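Local coordinates for protein NAD-dependent L-serine dehydrogenase (Pseudomonas aeruginosa, PDB 3OBB) that oxidises L-serine and methyl-L-serine with NAD(+) as the electron acceptor, working as a homotetramer built as a dimer of dimers, at residues K106-A111 with G164-G169. Residues are numbered along the deposited sequence; the frame is centred on the assembly and turned at random.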
loop_
_atom_site.group_PDB
_atom_site.type_symbol
_atom_site.label_atom_id
_atom_site.label_comp_id
_atom_site.label_asym_id
_atom_site.label_seq_id
_atom_site.Cartn_x
_atom_site.Cartn_y
_atom_site.Cartn_z
ATOM N N LYS A 106 17.292 -16.447 -20.777
ATOM C CA LYS A 106 18.417 -17.327 -20.501
ATOM C C LYS A 106 18.256 -18.663 -21.239
ATOM O O LYS A 106 19.174 -19.098 -21.952
ATOM C CB LYS A 106 18.540 -17.519 -18.988
ATOM C CG LYS A 106 19.775 -18.216 -18.541
ATOM C CD LYS A 106 20.527 -17.397 -17.480
ATOM C CE LYS A 106 21.421 -18.314 -16.641
ATOM N NZ LYS A 106 20.590 -19.417 -16.025
ATOM N N ILE A 107 17.095 -19.304 -21.087
ATOM C CA ILE A 107 16.797 -20.511 -21.854
ATOM C C ILE A 107 16.787 -20.207 -23.356
ATOM O O ILE A 107 17.353 -20.974 -24.123
ATOM C CB ILE A 107 15.470 -21.222 -21.417
ATOM C CG1 ILE A 107 15.548 -21.645 -19.945
ATOM C CG2 ILE A 107 15.241 -22.482 -22.226
ATOM C CD1 ILE A 107 14.191 -21.705 -19.224
ATOM N N HIS A 108 16.151 -19.105 -23.775
ATOM C CA HIS A 108 16.106 -18.745 -25.209
ATOM C C HIS A 108 17.497 -18.693 -25.859
ATOM O O HIS A 108 17.705 -19.224 -26.956
ATOM C CB HIS A 108 15.416 -17.397 -25.435
ATOM C CG HIS A 108 13.961 -17.500 -25.792
ATOM N ND1 HIS A 108 13.527 -17.865 -27.046
ATOM C CD2 HIS A 108 12.846 -17.232 -25.075
ATOM C CE1 HIS A 108 12.211 -17.827 -27.088
ATOM N NE2 HIS A 108 11.770 -17.447 -25.902
ATOM N N ALA A 109 18.434 -18.040 -25.169
ATOM C CA ALA A 109 19.789 -17.834 -25.665
ATOM C C ALA A 109 20.546 -19.141 -25.759
ATOM O O ALA A 109 21.299 -19.372 -26.725
ATOM C CB ALA A 109 20.557 -16.833 -24.771
ATOM N N ALA A 110 20.377 -19.994 -24.751
ATOM C CA ALA A 110 21.032 -21.291 -24.792
ATOM C C ALA A 110 20.468 -22.099 -25.965
ATOM O O ALA A 110 21.231 -22.696 -26.714
ATOM C CB ALA A 110 20.902 -22.024 -23.473
ATOM N N ALA A 111 19.145 -22.061 -26.157
ATOM C CA ALA A 111 18.520 -22.705 -27.317
ATOM C C ALA A 111 19.087 -22.213 -28.654
ATOM O O ALA A 111 19.368 -23.028 -29.534
ATOM C CB ALA A 111 17.036 -22.533 -27.290
ATOM N N GLY A 164 6.075 -10.259 -28.596
ATOM C CA GLY A 164 7.333 -9.592 -28.949
ATOM C C GLY A 164 8.475 -10.590 -29.107
ATOM O O GLY A 164 8.211 -11.803 -29.342
ATOM N N PRO A 165 9.740 -10.125 -28.928
ATOM C CA PRO A 165 10.868 -11.060 -29.085
ATOM C C PRO A 165 11.023 -12.054 -27.906
ATOM O O PRO A 165 10.067 -12.281 -27.144
ATOM C CB PRO A 165 12.090 -10.131 -29.234
ATOM C CG PRO A 165 11.697 -8.877 -28.465
ATOM C CD PRO A 165 10.182 -8.766 -28.552
ATOM N N ASP A 166 12.202 -12.651 -27.775
ATOM C CA ASP A 166 12.451 -13.654 -26.749
ATOM C C ASP A 166 12.110 -13.155 -25.367
ATOM O O ASP A 166 12.567 -12.097 -24.990
ATOM C CB ASP A 166 13.916 -14.062 -26.768
ATOM C CG ASP A 166 14.275 -14.890 -27.974
ATOM O OD1 ASP A 166 13.365 -15.318 -28.719
ATOM O OD2 ASP A 166 15.469 -15.143 -28.148
ATOM N N GLY A 167 11.336 -13.941 -24.609
ATOM C CA GLY A 167 10.926 -13.554 -23.257
ATOM C C GLY A 167 9.675 -12.683 -23.132
ATOM O O GLY A 167 9.146 -12.500 -22.021
ATOM N N ALA A 168 9.188 -12.161 -24.263
ATOM C CA ALA A 168 8.065 -11.198 -24.285
ATOM C C ALA A 168 6.741 -11.841 -23.927
ATOM O O ALA A 168 5.832 -11.166 -23.418
ATOM C CB ALA A 168 7.958 -10.540 -25.626
ATOM N N GLY A 169 6.627 -13.153 -24.166
ATOM C CA GLY A 169 5.427 -13.872 -23.765
ATOM C C GLY A 169 5.356 -13.866 -22.252
ATOM O O GLY A 169 4.305 -13.601 -21.678
#
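His-108 NE2 and the backbone N of Gly-167 both hydrogen-bond to OD1 of Asp-120, so a single carboxylate oxygen ties the two segments together. Asp-166 lies over one face of the imidazole. Its carboxylate is nearly parallel to the ring, the planes 17° apart, with CG 3.1 Å above the ring plane and displaced toward the rim. CB of Asp-166 adds a CH-pi contact over the same face, 3.7 Å from the ring centroid of His-108. Because OD1 of Asp-166 sits above the ring, its 3.1 Å approach to ND1 of His-108 is stacking and not a hydrogen bond. Asp-166 CG stands anti to its own carbonyl carbon (chi1 -71°), which lays the carboxylate on the ring while OD2 forms a salt bridge with Arg-112. A type II turn from Pro-165 to Ala-168, closed by Ala-168 N to Pro-165 O at 3.0 Å, brings Gly-167 to the N-cap of helix 168-196. Helix 101-112 of the Rossmann-type domain is thus bridged, through Asp-120 of strand 117-124, to the turn linking strand 159-164 with the long helix 168-196.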